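Local coordinates for protein ribokinase (PDB 6WHJ) that probably catalyses the magnesium-dependent transfer of phosphate from ATP to O-5 of D-ribose, giving ribose 5-phosphate for nucleotide synthesis and the pentose phosphate pathway, at residues 63-68 / 126-131; 79-84 / 88-93; 154-159 / 169-174; 221-226 / 251-256. All coordinates share one frame; numbering follows the deposited sequence.

Contact 1 of 4, residues 63-68 / 126-131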
loop_
_atom_site.group_PDB
_atom_site.type_symbol
_atom_site.label_atom_id
_atom_site.label_comp_id
_atom_site.label_asym_id
_atom_site.label_seq_id
_atom_site.Cartn_x
_atom_site.Cartn_y
_atom_site.Cartn_z
ATOM N N PHE B 63 -27.139 1.734 11.706
ATOM C CA PHE B 63 -27.025 0.294 11.499
ATOM C C PHE B 63 -26.112 0.084 10.302
ATOM O O PHE B 63 -26.392 0.596 9.213
ATOM C CB PHE B 63 -28.407 -0.338 11.267
ATOM C CG PHE B 63 -28.418 -1.852 11.307
ATOM C CD1 PHE B 63 -28.294 -2.528 12.507
ATOM C CD2 PHE B 63 -28.591 -2.594 10.149
ATOM C CE1 PHE B 63 -28.313 -3.911 12.543
ATOM C CE2 PHE B 63 -28.610 -3.972 10.179
ATOM C CZ PHE B 63 -28.470 -4.631 11.379
ATOM N N PHE B 64 -25.003 -0.626 10.500
ATOM C CA PHE B 64 -24.048 -0.850 9.423
ATOM C C PHE B 64 -24.215 -2.269 8.889
ATOM O O PHE B 64 -24.315 -3.226 9.663
ATOM C CB PHE B 64 -22.608 -0.614 9.887
ATOM C CG PHE B 64 -21.572 -0.930 8.830
ATOM C CD1 PHE B 64 -21.639 -0.328 7.576
ATOM C CD2 PHE B 64 -20.515 -1.797 9.099
ATOM C CE1 PHE B 64 -20.698 -0.615 6.603
ATOM C CE2 PHE B 64 -19.565 -2.080 8.124
ATOM C CZ PHE B 64 -19.656 -1.490 6.877
ATOM N N VAL B 65 -24.249 -2.392 7.564
ATOM C CA VAL B 65 -24.367 -3.671 6.881
ATOM C C VAL B 65 -23.143 -3.820 5.996
ATOM O O VAL B 65 -22.950 -3.024 5.068
ATOM C CB VAL B 65 -25.652 -3.753 6.044
ATOM C CG1 VAL B 65 -25.777 -5.137 5.409
ATOM C CG2 VAL B 65 -26.870 -3.391 6.887
ATOM N N GLY B 66 -22.319 -4.827 6.281
ATOM C CA GLY B 66 -21.099 -5.058 5.525
ATOM C C GLY B 66 -20.553 -6.445 5.779
ATOM O O GLY B 66 -21.015 -7.162 6.666
ATOM N N ALA B 67 -19.541 -6.812 4.992
ATOM C CA ALA B 67 -18.909 -8.123 5.077
ATOM C C ALA B 67 -17.396 -7.968 5.186
ATOM O O ALA B 67 -16.793 -7.147 4.487
ATOM C CB ALA B 67 -19.256 -8.997 3.870
ATOM N N VAL B 68 -16.801 -8.739 6.101
ATOM C CA VAL B 68 -15.366 -8.773 6.346
ATOM C C VAL B 68 -14.930 -10.236 6.419
ATOM O O VAL B 68 -15.750 -11.153 6.514
ATOM C CB VAL B 68 -14.976 -8.029 7.639
ATOM C CG1 VAL B 68 -15.410 -6.566 7.568
ATOM C CG2 VAL B 68 -15.567 -8.736 8.874
ATOM N N SER B 126 -28.466 -12.060 0.043
ATOM C CA SER B 126 -28.558 -13.399 0.627
ATOM C C SER B 126 -27.636 -13.565 1.839
ATOM O O SER B 126 -27.904 -14.401 2.713
ATOM C CB SER B 126 -28.276 -14.455 -0.448
ATOM O OG SER B 126 -26.901 -14.495 -0.808
ATOM N N LEU B 127 -26.528 -12.824 1.893
ATOM C CA LEU B 127 -25.661 -12.872 3.065
ATOM C C LEU B 127 -26.303 -12.215 4.282
ATOM O O LEU B 127 -25.931 -12.534 5.418
ATOM C CB LEU B 127 -24.325 -12.190 2.758
ATOM C CG LEU B 127 -23.260 -12.384 3.830
ATOM C CD1 LEU B 127 -22.947 -13.865 3.937
ATOM C CD2 LEU B 127 -22.002 -11.555 3.538
ATOM N N VAL B 128 -27.242 -11.299 4.068
ATOM C CA VAL B 128 -27.916 -10.595 5.156
ATOM C C VAL B 128 -29.413 -10.797 4.949
ATOM O O VAL B 128 -30.139 -9.850 4.604
ATOM C CB VAL B 128 -27.516 -9.108 5.202
ATOM C CG1 VAL B 128 -26.169 -8.948 5.872
ATOM C CG2 VAL B 128 -27.444 -8.511 3.805
ATOM N N PRO B 129 -29.914 -12.016 5.163
ATOM C CA PRO B 129 -31.290 -12.338 4.757
ATOM C C PRO B 129 -32.361 -11.558 5.495
ATOM O O PRO B 129 -33.508 -11.531 5.030
ATOM C CB PRO B 129 -31.388 -13.839 5.050
ATOM C CG PRO B 129 -30.377 -14.081 6.116
ATOM C CD PRO B 129 -29.247 -13.171 5.790
ATOM N N ASP B 130 -32.049 -10.971 6.653
ATOM C CA ASP B 130 -33.039 -10.274 7.464
ATOM C C ASP B 130 -32.989 -8.767 7.284
ATOM O O ASP B 130 -33.548 -8.033 8.104
ATOM C CB ASP B 130 -32.860 -10.651 8.932
ATOM C CG ASP B 130 -33.161 -12.110 9.179
ATOM O OD1 ASP B 130 -34.226 -12.568 8.716
ATOM O OD2 ASP B 130 -32.323 -12.803 9.795
ATOM N N LEU B 131 -32.378 -8.297 6.197
ATOM C CA LEU B 131 -32.252 -6.863 5.977
ATOM C C LEU B 131 -33.610 -6.220 5.738
ATOM O O LEU B 131 -33.853 -5.095 6.187
ATOM C CB LEU B 131 -31.329 -6.611 4.788
ATOM C CG LEU B 131 -31.162 -5.182 4.271
ATOM C CD1 LEU B 131 -30.534 -4.315 5.349
ATOM C CD2 LEU B 131 -30.321 -5.178 3.014
#
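Val65 turns its CG1 methyl directly away from the amide nitrogen (chi1 -177°) and keeps CG2 beside that nitrogen, and this torsion splits the two methyls between Val128 and Leu131. Val65 CG1 meets the fork of Val128, lying 3.9 Å from Val128 CG1, with Val128 CG2 only slightly farther away. Val65 CG2 reaches the tip of Leu131, where Leu131 CD1 is 4.1 Å away. An extended first torsion in Leu131 (chi1 174°) carries the end of a side chain that does not start out facing the strand up to the valine. Farther along, Leu127 CD2 is set 3.8 Å from Ala67 CB.

All three meetings are between methyl groups. Branched residues suit the middle, where they present several methyls to each other, while the small side chain of Ala67 lets Leu127 CD2 come close to the strand. The loop includes a type I turn from Val128 to Leu131, with a backbone bond from Leu131 N to Val128 O at 3.2 Å. Phe155 of helix 149-165 packs on Val128 and Leu131 as well, and Val65 also touches Val10 and Ile12 of the adjacent strand. A loop leading into helix 131-135 thus lies over one face of the parallel part of the main mixed sheet, as layers do in the alpha/beta core of the PfkB sugar kinases.

Contact 2 of 4, residues 79-84 / 88-93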
loop_
_atom_site.group_PDB
_atom_site.type_symbol
_atom_site.label_atom_id
_atom_site.label_comp_id
_atom_site.label_asym_id
_atom_site.label_seq_id
_atom_site.Cartn_x
_atom_site.Cartn_y
_atom_site.Cartn_z
ATOM N N ALA B 79 -15.267 -5.819 16.933
ATOM C CA ALA B 79 -15.038 -5.352 18.292
ATOM C C ALA B 79 -15.103 -3.832 18.359
ATOM O O ALA B 79 -15.646 -3.265 19.315
ATOM C CB ALA B 79 -13.694 -5.862 18.801
ATOM N N HIS B 80 -14.584 -3.158 17.328
ATOM C CA HIS B 80 -14.572 -1.699 17.315
ATOM C C HIS B 80 -15.987 -1.146 17.335
ATOM O O HIS B 80 -16.270 -0.168 18.041
ATOM C CB HIS B 80 -13.817 -1.196 16.084
ATOM C CG HIS B 80 -13.673 0.294 16.020
ATOM N ND1 HIS B 80 -13.164 1.039 17.063
ATOM C CD2 HIS B 80 -13.965 1.178 15.034
ATOM C CE1 HIS B 80 -13.153 2.316 16.723
ATOM N NE2 HIS B 80 -13.635 2.428 15.499
ATOM N N TYR B 81 -16.894 -1.769 16.578
ATOM C CA TYR B 81 -18.278 -1.312 16.568
ATOM C C TYR B 81 -18.922 -1.493 17.931
ATOM O O TYR B 81 -19.720 -0.649 18.360
ATOM C CB TYR B 81 -19.066 -2.042 15.479
ATOM C CG TYR B 81 -19.072 -1.297 14.165
ATOM C CD1 TYR B 81 -17.955 -1.292 13.348
ATOM C CD2 TYR B 81 -20.197 -0.592 13.744
ATOM C CE1 TYR B 81 -17.950 -0.600 12.145
ATOM C CE2 TYR B 81 -20.200 0.103 12.538
ATOM C CZ TYR B 81 -19.071 0.090 11.745
ATOM O OH TYR B 81 -19.052 0.769 10.549
ATOM N N ARG B 82 -18.567 -2.569 18.644
ATOM C CA ARG B 82 -19.106 -2.769 19.986
ATOM C C ARG B 82 -18.711 -1.631 20.919
ATOM O O ARG B 82 -19.564 -1.053 21.599
ATOM C CB ARG B 82 -18.657 -4.119 20.558
ATOM C CG ARG B 82 -19.372 -5.326 19.975
ATOM C CD ARG B 82 -19.040 -6.631 20.724
ATOM N NE ARG B 82 -17.728 -7.177 20.377
ATOM C CZ ARG B 82 -17.528 -8.050 19.389
ATOM N NH1 ARG B 82 -18.556 -8.466 18.653
ATOM N NH2 ARG B 82 -16.305 -8.513 19.135
ATOM N N GLU B 83 -17.429 -1.265 20.934
ATOM C CA GLU B 83 -17.002 -0.172 21.800
ATOM C C GLU B 83 -17.682 1.144 21.425
ATOM O O GLU B 83 -17.888 2.000 22.293
ATOM C CB GLU B 83 -15.477 -0.025 21.758
ATOM N N LEU B 84 -18.073 1.312 20.153
ATOM C CA LEU B 84 -18.777 2.522 19.740
ATOM C C LEU B 84 -20.271 2.444 20.024
ATOM O O LEU B 84 -20.940 3.484 20.054
ATOM C CB LEU B 84 -18.573 2.782 18.246
ATOM C CG LEU B 84 -17.195 3.235 17.756
ATOM C CD1 LEU B 84 -17.183 3.369 16.242
ATOM C CD2 LEU B 84 -16.787 4.531 18.414
ATOM N N ASN B 88 -25.011 -3.430 14.086
ATOM C CA ASN B 88 -24.599 -3.797 12.742
ATOM C C ASN B 88 -24.954 -5.260 12.526
ATOM O O ASN B 88 -25.326 -5.967 13.461
ATOM C CB ASN B 88 -23.101 -3.566 12.539
ATOM C CG ASN B 88 -22.271 -4.409 13.463
ATOM O OD1 ASN B 88 -22.045 -5.590 13.196
ATOM N ND2 ASN B 88 -21.802 -3.816 14.551
ATOM N N CYS B 89 -24.898 -5.698 11.271
ATOM C CA CYS B 89 -24.860 -7.131 10.974
ATOM C C CYS B 89 -23.660 -7.410 10.057
ATOM O O CYS B 89 -23.787 -7.920 8.947
ATOM C CB CYS B 89 -26.178 -7.648 10.385
ATOM S SG CYS B 89 -26.710 -6.837 8.877
ATOM N N ILE B 90 -22.470 -7.044 10.536
ATOM C CA ILE B 90 -21.228 -7.341 9.828
ATOM C C ILE B 90 -21.039 -8.853 9.772
ATOM O O ILE B 90 -20.818 -9.510 10.797
ATOM C CB ILE B 90 -20.007 -6.658 10.474
ATOM C CG1 ILE B 90 -20.203 -5.144 10.556
ATOM C CG2 ILE B 90 -18.771 -7.005 9.702
ATOM C CD1 ILE B 90 -19.155 -4.436 11.375
ATOM N N LYS B 91 -21.197 -9.418 8.583
ATOM C CA LYS B 91 -21.022 -10.842 8.376
ATOM C C LYS B 91 -19.554 -11.159 8.107
ATOM O O LYS B 91 -18.926 -10.531 7.251
ATOM C CB LYS B 91 -21.899 -11.289 7.210
ATOM C CG LYS B 91 -23.417 -11.181 7.465
ATOM C CD LYS B 91 -23.885 -11.752 8.811
ATOM C CE LYS B 91 -25.357 -11.386 9.036
ATOM N NZ LYS B 91 -25.934 -11.758 10.367
ATOM N N GLN B 92 -19.005 -12.147 8.812
ATOM C CA GLN B 92 -17.634 -12.584 8.563
ATOM C C GLN B 92 -17.649 -13.787 7.621
ATOM O O GLN B 92 -18.280 -14.801 7.925
ATOM C CB GLN B 92 -16.920 -12.920 9.870
ATOM C CG GLN B 92 -16.488 -11.674 10.611
ATOM C CD GLN B 92 -15.587 -11.944 11.801
ATOM O OE1 GLN B 92 -16.041 -12.323 12.883
ATOM N NE2 GLN B 92 -14.285 -11.737 11.601
ATOM N N VAL B 93 -16.942 -13.678 6.491
ATOM C CA VAL B 93 -16.946 -14.691 5.436
ATOM C C VAL B 93 -15.537 -15.242 5.244
ATOM O O VAL B 93 -14.541 -14.571 5.528
ATOM C CB VAL B 93 -17.489 -14.137 4.093
ATOM C CG1 VAL B 93 -18.885 -13.569 4.267
ATOM C CG2 VAL B 93 -16.564 -13.089 3.538
#
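The aromatic ring of Tyr81 is approached from one side by two side chains of the residues that follow its helix, and each is turned differently against it. Ile90 crosses the tyrosine at about a right angle and lays its CD1 methyl over the face, 4.2 Å from the ring centroid and 20° off the normal. This is a CH-pi contact, displaced toward the CD1-CE1 side, so Tyr81 CD1 is 3.9 Å from Ile90 CD1.

Asn88 comes obliquely to the root of the same ring, with amide and ring planes 75° apart; its ND2 lies near Tyr81 CB and makes no hydrogen bond to the tyrosine. That nitrogen is bound instead by the carbonyl of Ile86. At the other end of the amide, Asn88 OD1 receives the backbone N of Ile90 at 3.1 Å, almost straight (172°) and on a lone pair in the carbonyl plane. This bond to the nitrogen two residues on defines an Asx turn, and the first torsion of Asn88 places CG between its backbone N and carbonyl carbon. Asparagine suits the place because its short amide sets OD1 within reach of that nitrogen while ND2 binds Ile86 O.

The hydroxyl of Tyr81 is hydrogen-bonded to Ser46, a predicted substrate-binding residue, and the ring also meets Phe64 at a shallow angle. The contact therefore packs the helix of a beta-alpha-beta unit, strand 62-69, helix 72-84 and strand 91-93, against the chain entering its second strand, at an edge of the main sheet near the probable ribose site.

Contact 3 of 4, residues 154-159 / 169-174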
loop_
_atom_site.group_PDB
_atom_site.type_symbol
_atom_site.label_atom_id
_atom_site.label_comp_id
_atom_site.label_asym_id
_atom_site.label_seq_id
_atom_site.Cartn_x
_atom_site.Cartn_y
_atom_site.Cartn_z
ATOM N N LEU B 154 -28.347 -6.004 -6.781
ATOM C CA LEU B 154 -29.206 -6.844 -5.957
ATOM C C LEU B 154 -29.731 -6.065 -4.756
ATOM O O LEU B 154 -30.918 -6.168 -4.421
ATOM C CB LEU B 154 -28.473 -8.110 -5.507
ATOM C CG LEU B 154 -28.050 -9.137 -6.565
ATOM C CD1 LEU B 154 -27.272 -10.272 -5.924
ATOM C CD2 LEU B 154 -29.244 -9.659 -7.333
ATOM N N PHE B 155 -28.873 -5.262 -4.108
ATOM C CA PHE B 155 -29.361 -4.455 -2.991
ATOM C C PHE B 155 -30.349 -3.398 -3.453
ATOM O O PHE B 155 -31.289 -3.076 -2.721
ATOM C CB PHE B 155 -28.210 -3.783 -2.238
ATOM C CG PHE B 155 -27.534 -4.681 -1.253
ATOM C CD1 PHE B 155 -28.219 -5.145 -0.141
ATOM C CD2 PHE B 155 -26.211 -5.059 -1.434
ATOM C CE1 PHE B 155 -27.607 -5.985 0.761
ATOM C CE2 PHE B 155 -25.586 -5.896 -0.531
ATOM C CZ PHE B 155 -26.282 -6.356 0.569
ATOM N N VAL B 156 -30.144 -2.847 -4.654
ATOM C CA VAL B 156 -31.091 -1.892 -5.222
ATOM C C VAL B 156 -32.480 -2.508 -5.317
ATOM O O VAL B 156 -33.485 -1.870 -4.976
ATOM C CB VAL B 156 -30.584 -1.397 -6.588
ATOM C CG1 VAL B 156 -31.722 -0.854 -7.430
ATOM C CG2 VAL B 156 -29.515 -0.328 -6.393
ATOM N N GLU B 157 -32.564 -3.765 -5.755
ATOM C CA GLU B 157 -33.872 -4.404 -5.843
ATOM C C GLU B 157 -34.494 -4.589 -4.460
ATOM O O GLU B 157 -35.701 -4.378 -4.285
ATOM C CB GLU B 157 -33.760 -5.733 -6.585
ATOM C CG GLU B 157 -35.068 -6.492 -6.643
ATOM C CD GLU B 157 -36.168 -5.738 -7.378
ATOM O OE1 GLU B 157 -35.855 -4.879 -8.238
ATOM O OE2 GLU B 157 -37.354 -5.999 -7.079
ATOM N N VAL B 158 -33.684 -4.919 -3.453
ATOM C CA VAL B 158 -34.219 -5.028 -2.101
ATOM C C VAL B 158 -34.801 -3.697 -1.652
ATOM O O VAL B 158 -35.910 -3.637 -1.104
ATOM C CB VAL B 158 -33.126 -5.509 -1.132
ATOM C CG1 VAL B 158 -33.601 -5.392 0.302
ATOM C CG2 VAL B 158 -32.737 -6.946 -1.449
ATOM N N ILE B 159 -34.075 -2.607 -1.905
ATOM C CA ILE B 159 -34.521 -1.288 -1.470
ATOM C C ILE B 159 -35.796 -0.880 -2.208
ATOM O O ILE B 159 -36.722 -0.309 -1.616
ATOM C CB ILE B 159 -33.383 -0.282 -1.670
ATOM C CG1 ILE B 159 -32.182 -0.679 -0.807
ATOM C CG2 ILE B 159 -33.841 1.117 -1.286
ATOM C CD1 ILE B 159 -30.935 0.132 -1.099
ATOM N N LEU B 169 -39.240 5.599 3.706
ATOM C CA LEU B 169 -37.847 5.262 3.453
ATOM C C LEU B 169 -37.316 6.075 2.276
ATOM O O LEU B 169 -37.973 6.174 1.233
ATOM C CB LEU B 169 -37.713 3.770 3.159
ATOM C CG LEU B 169 -36.313 3.313 2.765
ATOM C CD1 LEU B 169 -35.357 3.520 3.909
ATOM C CD2 LEU B 169 -36.338 1.880 2.346
ATOM N N ARG B 170 -36.147 6.688 2.459
ATOM C CA ARG B 170 -35.459 7.424 1.408
ATOM C C ARG B 170 -34.095 6.788 1.166
ATOM O O ARG B 170 -33.405 6.404 2.116
ATOM C CB ARG B 170 -35.285 8.898 1.781
ATOM C CG ARG B 170 -36.580 9.653 1.838
ATOM C CD ARG B 170 -37.273 9.805 0.512
ATOM N NE ARG B 170 -38.505 10.567 0.703
ATOM C CZ ARG B 170 -39.687 10.025 0.991
ATOM N NH1 ARG B 170 -39.816 8.706 1.090
ATOM N NH2 ARG B 170 -40.747 10.805 1.169
ATOM N N PHE B 171 -33.720 6.658 -0.103
ATOM C CA PHE B 171 -32.429 6.104 -0.507
ATOM C C PHE B 171 -31.470 7.258 -0.815
ATOM O O PHE B 171 -31.694 8.030 -1.755
ATOM C CB PHE B 171 -32.622 5.189 -1.714
ATOM C CG PHE B 171 -31.356 4.561 -2.249
ATOM C CD1 PHE B 171 -30.213 4.452 -1.473
ATOM C CD2 PHE B 171 -31.338 4.029 -3.537
ATOM C CE1 PHE B 171 -29.066 3.856 -1.980
ATOM C CE2 PHE B 171 -30.204 3.431 -4.046
ATOM C CZ PHE B 171 -29.063 3.346 -3.265
ATOM N N VAL B 172 -30.412 7.376 -0.010
ATOM C CA VAL B 172 -29.332 8.331 -0.228
ATOM C C VAL B 172 -28.158 7.578 -0.844
ATOM O O VAL B 172 -27.607 6.660 -0.222
ATOM C CB VAL B 172 -28.906 9.018 1.078
ATOM C CG1 VAL B 172 -27.788 10.057 0.800
ATOM C CG2 VAL B 172 -30.116 9.642 1.780
ATOM N N PHE B 173 -27.777 7.967 -2.064
ATOM C CA PHE B 173 -26.690 7.338 -2.801
ATOM C C PHE B 173 -25.534 8.320 -2.958
ATOM O O PHE B 173 -25.680 9.364 -3.602
ATOM C CB PHE B 173 -27.183 6.839 -4.160
ATOM C CG PHE B 173 -26.114 6.181 -5.004
ATOM C CD1 PHE B 173 -25.237 5.260 -4.458
ATOM C CD2 PHE B 173 -26.024 6.454 -6.361
ATOM C CE1 PHE B 173 -24.258 4.651 -5.240
ATOM C CE2 PHE B 173 -25.059 5.848 -7.145
ATOM C CZ PHE B 173 -24.171 4.938 -6.578
ATOM N N ASN B 174 -24.378 7.973 -2.383
ATOM C CA ASN B 174 -23.145 8.734 -2.536
ATOM C C ASN B 174 -22.229 8.000 -3.506
ATOM O O ASN B 174 -21.576 7.024 -3.112
ATOM C CB ASN B 174 -22.462 8.916 -1.176
ATOM C CG ASN B 174 -21.074 9.496 -1.287
ATOM O OD1 ASN B 174 -20.164 9.080 -0.574
ATOM N ND2 ASN B 174 -20.894 10.443 -2.198
#
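Ile159 and Phe171 join the helix and the second strand of a beta-alpha-beta crossover, strand 140-143, helix 149-165 and strand 170-173, within the parallel part of the main mixed sheet. Val156, one helical turn earlier, flanks the isoleucine and touches the same ring less closely, its CG2 approaching obliquely to 4.5 Å from Phe171 CE2. A beta-branched pair spaced three residues apart suits this helix face, since Ile159 faces the strand and Val156 adds a methyl beside it, while the flat ring of Phe171 offers a broad surface to receive them. Met143 of the first strand touches both Ile159 and Phe171, and Ile187 and Ile190 add further apolar surface, so this face of the helix packs on apolar side chains.

The isoleucine leaves the helix with its CB directed toward the strand and branches there. From CB, the short arm Ile159 CG2 turns to Leu169, whose CD2 is 4.5 Å away, just before the strand begins. The longer arm runs through CG1, which carries the chain on in extended form (chi2 171°) and so delivers the terminal methyl to the phenylalanine. At the end, Ile159 CD1 stands over the centre of the Phe171 ring, 4.2 Å from its centroid and only 8° off the normal.

Contact 4 of 4, residues 221-226 / 251-256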
loop_
_atom_site.group_PDB
_atom_site.type_symbol
_atom_site.label_atom_id
_atom_site.label_comp_id
_atom_site.label_asym_id
_atom_site.label_seq_id
_atom_site.Cartn_x
_atom_site.Cartn_y
_atom_site.Cartn_z
ATOM N N ALA B 221 -27.967 20.821 -16.753
ATOM C CA ALA B 221 -27.853 19.672 -17.638
ATOM C C ALA B 221 -27.466 18.421 -16.870
ATOM O O ALA B 221 -27.946 17.326 -17.185
ATOM C CB ALA B 221 -26.836 19.956 -18.741
ATOM N N LEU B 222 -26.626 18.557 -15.837
ATOM C CA LEU B 222 -26.242 17.379 -15.057
ATOM C C LEU B 222 -27.417 16.848 -14.241
ATOM O O LEU B 222 -27.670 15.640 -14.221
ATOM C CB LEU B 222 -25.056 17.702 -14.153
ATOM C CG LEU B 222 -23.743 18.024 -14.872
ATOM C CD1 LEU B 222 -22.715 18.592 -13.894
ATOM C CD2 LEU B 222 -23.199 16.812 -15.602
ATOM N N VAL B 223 -28.155 17.739 -13.570
ATOM C CA VAL B 223 -29.354 17.326 -12.842
ATOM C C VAL B 223 -30.375 16.748 -13.809
ATOM O O VAL B 223 -31.070 15.772 -13.500
ATOM C CB VAL B 223 -29.941 18.509 -12.047
ATOM C CG1 VAL B 223 -31.259 18.121 -11.407
ATOM C CG2 VAL B 223 -28.949 19.000 -10.993
ATOM N N GLU B 224 -30.461 17.334 -15.006
ATOM C CA GLU B 224 -31.379 16.864 -16.039
ATOM C C GLU B 224 -31.096 15.417 -16.409
ATOM O O GLU B 224 -32.001 14.576 -16.439
ATOM C CB GLU B 224 -31.199 17.739 -17.274
ATOM C CG GLU B 224 -32.401 18.331 -17.907
ATOM C CD GLU B 224 -31.973 19.315 -18.975
ATOM O OE1 GLU B 224 -30.922 19.072 -19.606
ATOM O OE2 GLU B 224 -32.661 20.334 -19.180
ATOM N N LYS B 225 -29.829 15.117 -16.699
ATOM C CA LYS B 225 -29.436 13.774 -17.103
ATOM C C LYS B 225 -29.652 12.777 -15.974
ATOM O O LYS B 225 -30.139 11.665 -16.204
ATOM C CB LYS B 225 -27.972 13.781 -17.548
ATOM C CG LYS B 225 -27.394 12.424 -17.856
ATOM C CD LYS B 225 -27.930 11.856 -19.154
ATOM C CE LYS B 225 -27.455 10.425 -19.345
ATOM N NZ LYS B 225 -28.002 9.836 -20.596
ATOM N N MET B 226 -29.329 13.176 -14.742
ATOM C CA MET B 226 -29.470 12.273 -13.606
ATOM C C MET B 226 -30.924 11.885 -13.383
ATOM O O MET B 226 -31.227 10.749 -13.004
ATOM C CB MET B 226 -28.916 12.937 -12.349
ATOM C CG MET B 226 -27.746 12.220 -11.762
ATOM S SD MET B 226 -26.223 12.803 -12.493
ATOM C CE MET B 226 -26.015 14.315 -11.542
ATOM N N LYS B 251 -36.749 18.486 -11.757
ATOM C CA LYS B 251 -37.927 18.993 -12.474
ATOM C C LYS B 251 -38.066 20.512 -12.404
ATOM O O LYS B 251 -38.255 21.155 -13.440
ATOM C CB LYS B 251 -39.236 18.365 -11.966
ATOM C CG LYS B 251 -39.254 16.835 -11.866
ATOM C CD LYS B 251 -38.878 16.151 -13.172
ATOM C CE LYS B 251 -38.707 14.648 -12.960
ATOM N NZ LYS B 251 -37.627 14.073 -13.816
ATOM N N SER B 252 -37.944 21.099 -11.211
ATOM C CA SER B 252 -38.087 22.545 -11.046
ATOM C C SER B 252 -36.764 23.286 -11.000
ATOM O O SER B 252 -36.721 24.474 -11.339
ATOM C CB SER B 252 -38.843 22.873 -9.753
ATOM O OG SER B 252 -38.063 22.545 -8.608
ATOM N N TYR B 253 -35.699 22.606 -10.580
ATOM C CA TYR B 253 -34.348 23.158 -10.442
ATOM C C TYR B 253 -34.266 24.281 -9.408
ATOM O O TYR B 253 -33.370 25.126 -9.479
ATOM C CB TYR B 253 -33.791 23.604 -11.802
ATOM C CG TYR B 253 -33.861 22.476 -12.810
ATOM C CD1 TYR B 253 -33.005 21.390 -12.722
ATOM C CD2 TYR B 253 -34.815 22.479 -13.821
ATOM C CE1 TYR B 253 -33.083 20.350 -13.617
ATOM C CE2 TYR B 253 -34.898 21.436 -14.729
ATOM C CZ TYR B 253 -34.030 20.371 -14.619
ATOM O OH TYR B 253 -34.117 19.328 -15.516
ATOM N N GLU B 254 -35.142 24.264 -8.398
ATOM C CA GLU B 254 -34.912 25.121 -7.243
ATOM C C GLU B 254 -33.589 24.747 -6.598
ATOM O O GLU B 254 -33.217 23.573 -6.540
ATOM C CB GLU B 254 -36.046 25.032 -6.215
ATOM C CG GLU B 254 -37.239 25.897 -6.547
ATOM C CD GLU B 254 -36.916 27.378 -6.352
ATOM O OE1 GLU B 254 -37.333 28.200 -7.208
ATOM O OE2 GLU B 254 -36.239 27.719 -5.352
ATOM N N SER B 255 -32.850 25.764 -6.172
ATOM C CA SER B 255 -31.490 25.578 -5.707
ATOM C C SER B 255 -31.326 26.215 -4.333
ATOM O O SER B 255 -31.917 27.267 -4.052
ATOM C CB SER B 255 -30.510 26.164 -6.746
ATOM O OG SER B 255 -29.210 26.339 -6.232
ATOM N N ARG B 256 -30.542 25.559 -3.470
ATOM C CA ARG B 256 -30.124 26.123 -2.191
ATOM C C ARG B 256 -28.613 25.970 -2.069
ATOM O O ARG B 256 -28.083 24.869 -2.237
ATOM C CB ARG B 256 -30.837 25.431 -1.017
ATOM C CG ARG B 256 -32.360 25.649 -0.967
ATOM C CD ARG B 256 -32.737 27.117 -0.846
ATOM N NE ARG B 256 -34.167 27.317 -0.609
ATOM C CZ ARG B 256 -35.090 27.444 -1.565
ATOM N NH1 ARG B 256 -34.761 27.396 -2.850
ATOM N NH2 ARG B 256 -36.361 27.621 -1.234
HETATM O O HOH W 1 -34.153 17.328 -13.812
#
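Val223 and Tyr253 lie near each other with their CA atoms 8.0 Å apart, one on a regular helix, the other in the loop of the beta hairpin formed by strands 245-249 and 255-258. The helical side is held by routine bonds such as Lys225 N to Ala221 O. Tyr253 has a positive phi (63°, psi 28°), a left-handed helical conformation that bends the backbone of the loop.

The valine and tyrosine slide past each other in opposite directions, and Val223 CG1 meets the ring at its edge, 3.6 Å from Tyr253 CE1. Glu224 crosses the ring at about a right angle, its aliphatic CG lying beside the hydroxyl, with the carboxylate plane 80° from the ring. The acid group belongs elsewhere, to a salt bridge with Lys220. The hydroxyl OH of Tyr253 instead takes a water at 2.6 Å, which also gives a long, weak bond to Val223 O.

Tyrosine suits this partly exposed border, since its ring edge meets Val223 and its side chain also touches Val248 of the neighbouring strand, while its polar tip stays hydrated. The contact thus combines apolar packing with at most a weak water link, and implies a joint between helix 216-228 and the sheet edge that rests on shape more than on direct polar bonds.

In the fold
From the N terminus, strand 62-69 opens contact 1, whose loop is closed only when residues 126-131 come back over the sheet. Contact 2 is nested inside that loop, closing the short return from helix 72-84 to strand 91-93; Gly66 O to Lys91 N, 3.0 Å, is a probable hydrogen bond between the two contacts. Contacts 3 and 4 then follow in series, and no loops cross. Contact 3 closes the helix-to-strand turn in mid-sheet and touches contact 1 where Leu131 CD2 lies 3.6 Å from Phe155 CE1. Contact 4 ties helix 216-228 to the hairpin leading into strand 255-258 at the far edge, its centre about 38 Å from that of contact 2. All four reach the same nine-stranded sheet.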